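Probable protein phosphatase 2C 50 (Oryza sativa subsp. japonica, PDB 5ZCG) probably dephosphorylates phosphoserine and phosphothreonine in proteins as a PP2C-family phosphatase, and is captured here bound to magnesium and to an abscisic acid-loaded partner protein. Local coordinates at residues 136-139 / 140-144; 183-186 / 187-190; 199-202 / 203-207. The protein carries 5 engineered substitutions. All coordinates share one frame; numbering follows the deposited sequence.

Contact 1 of 3, residues 136-139 / 140-144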
loop_
_atom_site.group_PDB
_atom_site.type_symbol
_atom_site.label_atom_id
_atom_site.label_comp_id
_atom_site.label_asym_id
_atom_site.label_seq_id
_atom_site.Cartn_x
_atom_site.Cartn_y
_atom_site.Cartn_z
ATOM N N PRO A 136 -14.278 9.195 1.480
ATOM C CA PRO A 136 -13.006 8.541 1.131
ATOM C C PRO A 136 -12.846 8.367 -0.371
ATOM O O PRO A 136 -13.822 8.198 -1.108
ATOM C CB PRO A 136 -13.095 7.184 1.843
ATOM C CG PRO A 136 -14.102 7.386 2.933
ATOM C CD PRO A 136 -15.090 8.362 2.386
ATOM N N VAL A 137 -11.591 8.414 -0.828
ATOM C CA VAL A 137 -11.353 8.320 -2.264
ATOM C C VAL A 137 -11.724 6.936 -2.780
ATOM O O VAL A 137 -12.202 6.802 -3.913
ATOM C CB VAL A 137 -9.895 8.687 -2.608
ATOM C CG1 VAL A 137 -9.509 10.007 -1.951
ATOM C CG2 VAL A 137 -8.932 7.572 -2.217
ATOM N N THR A 138 -11.553 5.898 -1.967
ATOM C CA THR A 138 -11.830 4.533 -2.404
ATOM C C THR A 138 -12.030 3.656 -1.170
ATOM O O THR A 138 -12.143 4.154 -0.045
ATOM C CB THR A 138 -10.709 4.016 -3.315
ATOM O OG1 THR A 138 -11.081 2.742 -3.861
ATOM C CG2 THR A 138 -9.403 3.883 -2.544
ATOM N N ALA A 139 -12.070 2.341 -1.385
ATOM C CA ALA A 139 -12.372 1.379 -0.333
ATOM C C ALA A 139 -11.260 1.346 0.718
ATOM O O ALA A 139 -10.178 1.912 0.545
ATOM C CB ALA A 139 -12.588 -0.011 -0.928
ATOM N N GLU A 140 -11.552 0.668 1.833
ATOM C CA GLU A 140 -10.656 0.696 2.980
ATOM C C GLU A 140 -9.458 -0.238 2.840
ATOM O O GLU A 140 -8.485 -0.086 3.589
ATOM C CB GLU A 140 -11.432 0.390 4.270
ATOM C CG GLU A 140 -12.028 -0.989 4.420
ATOM C CD GLU A 140 -12.577 -1.216 5.826
ATOM O OE1 GLU A 140 -12.506 -0.279 6.651
ATOM O OE2 GLU A 140 -13.076 -2.327 6.108
ATOM N N ASN A 141 -9.489 -1.191 1.903
ATOM C CA ASN A 141 -8.367 -2.099 1.690
ATOM C C ASN A 141 -7.547 -1.728 0.458
ATOM O O ASN A 141 -6.902 -2.592 -0.143
ATOM C CB ASN A 141 -8.855 -3.544 1.590
ATOM C CG ASN A 141 -9.838 -3.754 0.457
ATOM O OD1 ASN A 141 -10.287 -2.801 -0.177
ATOM N ND2 ASN A 141 -10.189 -5.010 0.204
ATOM N N VAL A 142 -7.550 -0.454 0.073
ATOM C CA VAL A 142 -6.733 0.038 -1.028
ATOM C C VAL A 142 -5.639 0.913 -0.436
ATOM O O VAL A 142 -5.910 1.748 0.435
ATOM C CB VAL A 142 -7.573 0.813 -2.056
ATOM C CG1 VAL A 142 -6.729 1.182 -3.270
ATOM C CG2 VAL A 142 -8.788 -0.010 -2.480
ATOM N N GLY A 143 -4.407 0.724 -0.908
ATOM C CA GLY A 143 -3.283 1.460 -0.370
ATOM C C GLY A 143 -2.196 1.678 -1.400
ATOM O O GLY A 143 -2.333 1.325 -2.576
ATOM N N SER A 144 -1.094 2.263 -0.938
ATOM C CA SER A 144 0.041 2.470 -1.819
ATOM C C SER A 144 1.286 2.728 -0.988
ATOM O O SER A 144 1.207 3.247 0.129
ATOM C CB SER A 144 -0.202 3.639 -2.780
ATOM O OG SER A 144 0.973 3.936 -3.514
HETATM O O HOH W 1 -8.002 3.374 0.942
#
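The apolar part of the contact is the meeting of T138 and V142, four residues apart, where the chain doubles back before entering strand 143-151. The methyl CG2 of T138 lies 3.6 Å from CB of V142, and the two side chains cross at about a right angle. T138 places its hydroxyl OG1 trans to the main-chain nitrogen (chi1 -173°), which leaves CG2 to meet the valine's branch point while OG1 lies 3.8 Å from V142 CG2. A139 adds its methyl to the same valine, with A139 CB 4.1 Å from V142 CG2. E67 of helix 67-91 packs against both T138 and V142, and V68 also covers the valine.

The polar part is mediated by water. Residues A139 to V142 form a type I turn, yet A139 O and V142 N stand 3.6 Å apart, and what joins the ends is a water molecule that donates to A139 O and to V142 O, both at 2.7 Å. One water thus bridges the two carbonyls.

At the crest of the turn E140 points away from the preceding residues, whereas N141 folds its amide back toward A139. N141 sets CG between the backbone N and the carbonyl carbon (chi1 59°), which brings OD1 to 3.7 Å from A139 CB, while its ND2 is hydrogen-bonded to the backbone of another protein chain. E140 runs extended beyond CG to a salt bridge between OE1 and a basic side chain of that other chain.

The side chain of N141 is about 8 Å from the bound abscisic acid. The arrangement is that of a beta turn feeding a strand of the phosphatase core, and in this complex its crest forms part of the surface this phosphatase offers its partner.

Contact 2 of 3, residues 183-186 / 187-190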
loop_
_atom_site.group_PDB
_atom_site.type_symbol
_atom_site.label_atom_id
_atom_site.label_comp_id
_atom_site.label_asym_id
_atom_site.label_seq_id
_atom_site.Cartn_x
_atom_site.Cartn_y
_atom_site.Cartn_z
ATOM N N PRO A 183 7.287 -6.043 7.774
ATOM C CA PRO A 183 6.720 -6.315 9.106
ATOM C C PRO A 183 7.667 -7.045 10.047
ATOM O O PRO A 183 7.545 -6.892 11.269
ATOM C CB PRO A 183 5.478 -7.161 8.789
ATOM C CG PRO A 183 5.147 -6.836 7.363
ATOM C CD PRO A 183 6.460 -6.598 6.691
ATOM N N ASP A 184 8.604 -7.835 9.524
ATOM C CA ASP A 184 9.543 -8.547 10.383
ATOM C C ASP A 184 10.747 -7.702 10.789
ATOM O O ASP A 184 11.587 -8.188 11.555
ATOM C CB ASP A 184 10.025 -9.830 9.704
ATOM C CG ASP A 184 10.752 -9.567 8.405
ATOM O OD1 ASP A 184 10.240 -8.780 7.583
ATOM O OD2 ASP A 184 11.837 -10.154 8.205
ATOM N N ARG A 185 10.865 -6.472 10.291
ATOM C CA ARG A 185 11.868 -5.559 10.823
ATOM C C ARG A 185 11.650 -5.419 12.326
ATOM O O ARG A 185 10.513 -5.273 12.783
ATOM C CB ARG A 185 11.772 -4.198 10.129
ATOM C CG ARG A 185 13.115 -3.543 9.836
ATOM C CD ARG A 185 12.950 -2.272 9.004
ATOM N NE ARG A 185 12.554 -1.128 9.820
ATOM C CZ ARG A 185 12.373 0.102 9.349
ATOM N NH1 ARG A 185 12.551 0.356 8.059
ATOM N NH2 ARG A 185 12.015 1.080 10.167
ATOM N N LYS A 186 12.744 -5.482 13.092
ATOM C CA LYS A 186 12.635 -5.663 14.540
ATOM C C LYS A 186 11.831 -4.542 15.188
ATOM O O LYS A 186 10.946 -4.794 16.016
ATOM C CB LYS A 186 14.032 -5.751 15.160
ATOM C CG LYS A 186 14.023 -5.990 16.663
ATOM C CD LYS A 186 15.436 -6.022 17.231
ATOM C CE LYS A 186 15.609 -7.151 18.238
ATOM N NZ LYS A 186 14.352 -7.437 18.986
ATOM N N ASP A 187 12.102 -3.295 14.798
ATOM C CA ASP A 187 11.365 -2.174 15.366
ATOM C C ASP A 187 9.915 -2.159 14.890
ATOM O O ASP A 187 9.005 -1.827 15.662
ATOM C CB ASP A 187 12.064 -0.860 15.015
ATOM C CG ASP A 187 12.271 -0.689 13.517
ATOM O OD1 ASP A 187 12.194 -1.700 12.786
ATOM O OD2 ASP A 187 12.522 0.447 13.070
ATOM N N GLU A 188 9.672 -2.547 13.637
ATOM C CA GLU A 188 8.302 -2.552 13.126
ATOM C C GLU A 188 7.478 -3.657 13.775
ATOM O O GLU A 188 6.315 -3.443 14.144
ATOM C CB GLU A 188 8.306 -2.703 11.605
ATOM C CG GLU A 188 8.833 -1.489 10.855
ATOM C CD GLU A 188 7.976 -0.258 11.066
ATOM O OE1 GLU A 188 8.219 0.484 12.044
ATOM O OE2 GLU A 188 7.054 -0.035 10.255
ATOM N N ARG A 189 8.069 -4.842 13.942
ATOM C CA ARG A 189 7.374 -5.903 14.660
ATOM C C ARG A 189 7.126 -5.504 16.107
ATOM O O ARG A 189 6.048 -5.764 16.652
ATOM C CB ARG A 189 8.168 -7.206 14.604
ATOM C CG ARG A 189 7.528 -8.321 15.417
ATOM C CD ARG A 189 8.516 -9.427 15.756
ATOM N NE ARG A 189 8.743 -10.335 14.634
ATOM C CZ ARG A 189 7.877 -11.261 14.235
ATOM N NH1 ARG A 189 6.714 -11.395 14.856
ATOM N NH2 ARG A 189 8.169 -12.047 13.206
ATOM N N ALA A 190 8.119 -4.886 16.754
ATOM C CA ALA A 190 7.933 -4.448 18.134
ATOM C C ALA A 190 6.786 -3.453 18.245
ATOM O O ALA A 190 5.956 -3.557 19.154
ATOM C CB ALA A 190 9.232 -3.847 18.672
HETATM O O HOH W 2 11.318 -9.934 13.434
#
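The guanidinium of R185 meets the carboxylate of D187 at its edge and carries CG of E188 over one face. The two charged planes are 22° apart, nearly coplanar, and the aspartate is gripped side-on, by NE and NH2, one to each oxygen. R185 NE donates to D187 OD1 at 3.0 Å and almost straight (176°), entering the syn lone pair and staying in the guanidinium plane. R185 NH2 reaches D187 OD2 at 3.0 Å, also from the syn side but tilted out of both planes. On the face, E188 CG sits 3.9 Å from R185 NE. The remaining N-H groups look elsewhere: NH1 of R185 donates to D180 O, and NH2 also pairs with E231. R189 presents the edge of its own guanidinium to a water, which accepts from R189 NE and donates to D184 O; its NH1 pairs with E193.

D187 turns its carboxylate back along the chain by setting CG between the main-chain nitrogen and carbonyl carbon (chi1 55°). The paired R185 bonds set the carboxylate's rotation, and E188 N adds a weak hydrogen bond to OD1. A negative group beside the first turn would also be expected to interact favourably with the helix dipole.

The backbone starts the helical repeat beneath these groups. R189 N donates to R185 O at 2.7 Å, and A190 N to K186 O at 2.9 Å. With R185 at the N-cap position, the arrangement is a helix start, that of helix 186-194, braced by a salt bridge from the N-cap residue into the first turn.

Contact 3 of 3, residues 199-202 / 203-207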
loop_
_atom_site.group_PDB
_atom_site.type_symbol
_atom_site.label_atom_id
_atom_site.label_comp_id
_atom_site.label_asym_id
_atom_site.label_seq_id
_atom_site.Cartn_x
_atom_site.Cartn_y
_atom_site.Cartn_z
ATOM N N VAL A 199 2.373 -10.199 13.688
ATOM C CA VAL A 199 3.171 -10.362 12.483
ATOM C C VAL A 199 3.271 -11.859 12.250
ATOM O O VAL A 199 3.809 -12.588 13.093
ATOM C CB VAL A 199 4.559 -9.717 12.617
ATOM C CG1 VAL A 199 5.412 -10.049 11.408
ATOM C CG2 VAL A 199 4.420 -8.203 12.794
ATOM N N ILE A 200 2.739 -12.320 11.120
ATOM C CA ILE A 200 2.622 -13.746 10.842
ATOM C C ILE A 200 3.300 -14.041 9.512
ATOM O O ILE A 200 3.058 -13.347 8.521
ATOM C CB ILE A 200 1.151 -14.205 10.818
ATOM C CG1 ILE A 200 0.474 -13.881 12.150
ATOM C CG2 ILE A 200 1.062 -15.698 10.524
ATOM C CD1 ILE A 200 -1.018 -13.657 12.047
ATOM N N GLN A 201 4.166 -15.052 9.497
ATOM C CA GLN A 201 4.788 -15.491 8.254
ATOM C C GLN A 201 3.757 -16.294 7.472
ATOM O O GLN A 201 3.484 -17.458 7.784
ATOM C CB GLN A 201 6.044 -16.305 8.540
ATOM C CG GLN A 201 6.757 -16.804 7.290
ATOM C CD GLN A 201 7.934 -17.698 7.620
ATOM O OE1 GLN A 201 7.916 -18.428 8.615
ATOM N NE2 GLN A 201 8.969 -17.647 6.789
ATOM N N TRP A 202 3.171 -15.666 6.455
ATOM C CA TRP A 202 2.141 -16.283 5.614
ATOM C C TRP A 202 2.429 -15.834 4.184
ATOM O O TRP A 202 1.908 -14.808 3.739
ATOM C CB TRP A 202 0.752 -15.866 6.075
ATOM C CG TRP A 202 -0.353 -16.750 5.614
ATOM C CD1 TRP A 202 -0.919 -16.781 4.370
ATOM C CD2 TRP A 202 -1.050 -17.729 6.398
ATOM N NE1 TRP A 202 -1.923 -17.720 4.333
ATOM C CE2 TRP A 202 -2.022 -18.316 5.563
ATOM C CE3 TRP A 202 -0.948 -18.162 7.726
ATOM C CZ2 TRP A 202 -2.884 -19.318 6.012
ATOM C CZ3 TRP A 202 -1.804 -19.159 8.169
ATOM C CH2 TRP A 202 -2.762 -19.722 7.316
ATOM N N ASN A 203 3.238 -16.617 3.471
ATOM C CA ASN A 203 3.843 -16.192 2.206
ATOM C C ASN A 203 4.571 -14.860 2.394
ATOM O O ASN A 203 4.229 -13.833 1.807
ATOM C CB ASN A 203 2.802 -16.107 1.083
ATOM C CG ASN A 203 3.439 -16.021 -0.298
ATOM O OD1 ASN A 203 4.618 -16.329 -0.471
ATOM N ND2 ASN A 203 2.659 -15.598 -1.288
ATOM N N GLY A 204 5.587 -14.900 3.242
ATOM C CA GLY A 204 6.247 -13.691 3.703
ATOM C C GLY A 204 5.648 -13.187 5.001
ATOM O O GLY A 204 4.482 -13.420 5.316
ATOM N N TYR A 205 6.474 -12.492 5.779
ATOM C CA TYR A 205 5.999 -11.890 7.020
ATOM C C TYR A 205 5.011 -10.778 6.707
ATOM O O TYR A 205 5.324 -9.855 5.950
ATOM C CB TYR A 205 7.175 -11.347 7.830
ATOM C CG TYR A 205 8.082 -12.431 8.367
ATOM C CD1 TYR A 205 7.772 -13.103 9.542
ATOM C CD2 TYR A 205 9.244 -12.789 7.696
ATOM C CE1 TYR A 205 8.596 -14.096 10.036
ATOM C CE2 TYR A 205 10.076 -13.783 8.183
ATOM C CZ TYR A 205 9.745 -14.432 9.354
ATOM O OH TYR A 205 10.567 -15.424 9.846
ATOM N N ARG A 206 3.813 -10.867 7.284
ATOM C CA ARG A 206 2.738 -9.939 6.980
ATOM C C ARG A 206 2.058 -9.460 8.257
ATOM O O ARG A 206 1.964 -10.197 9.249
ATOM C CB ARG A 206 1.700 -10.578 6.051
ATOM C CG ARG A 206 2.279 -11.030 4.715
ATOM C CD ARG A 206 1.284 -11.836 3.904
ATOM N NE ARG A 206 1.819 -12.199 2.592
ATOM C CZ ARG A 206 1.738 -11.415 1.519
ATOM N NH1 ARG A 206 1.146 -10.229 1.605
ATOM N NH2 ARG A 206 2.251 -11.807 0.362
ATOM N N VAL A 207 1.582 -8.212 8.210
ATOM C CA VAL A 207 0.804 -7.619 9.294
ATOM C C VAL A 207 -0.545 -8.319 9.373
ATOM O O VAL A 207 -1.337 -8.270 8.424
ATOM C CB VAL A 207 0.618 -6.111 9.077
ATOM C CG1 VAL A 207 -0.162 -5.512 10.234
ATOM C CG2 VAL A 207 1.963 -5.416 8.909
#
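Q201 lies over one face of the Y205 ring. Its CB makes a CH-pi contact, 4.1 Å from the ring centroid, CG stands above the middle of the ring, and the terminal amide continues outward nearly parallel to it, the planes 7° apart. The extended glutamine chain, with CG opposite the backbone N (chi1 180°), lets it run the length of the ring toward the tyrosine OH. Beside it V199 crosses Y205 at about a right angle, V199 CG1 to Y205 CB being 4.2 Å.

These side chains share a face because they stem from a beta hairpin, strands 199-201 and 205-207, in which V199 with V207 and Q201 with Y205 are non-hydrogen-bonded antiparallel pairs. Between them I200 and R206 form the hydrogen-bonded pair: I200 N to R206 O and R206 N to I200 O, both 2.9 Å. The bend is tied by W202 N to G204 O at 2.8 Å. N203 there takes a left-handed backbone conformation, and at G204's backbone angles a beta carbon would collide with the carbonyl oxygen of N203, a position suited to glycine.

R206, on the opposite face from Q201 and Y205, extends to the bend, where NE donates to N203 O at 3.0 Å and only weakly to W202 O; NH1 is held by V210 O. The W202 indole is about 5 Å from bound abscisic acid and stacks on an aromatic ring of the other protein chain, consistent with the tryptophan that clade A PP2Cs insert beside the hormone in their receptors. N203 ND2 bonds to that chain's backbone.

How the contacts relate
All three contacts are local, partly buried and peripheral, their centres 19, 21 and 24 Å from that of the chain. Contacts 2 and 3 build one unit: helix 186-194 leads on to the hairpin, and they touch directly, with P183 CG 3.3 Å from Y205 O. Contact 1 stands apart, its nearest atoms about 11 Å from contact 3 and 12 Å from contact 2, and introduces a strand of the six-stranded sheet. Contacts 1 and 3 both present turns to the other protein chain, which does not touch contact 2. Their chemistry differs accordingly: methyl packing and water in contact 1, charge pairing in contact 2, strand bonding and amide-on-ring stacking in contact 3.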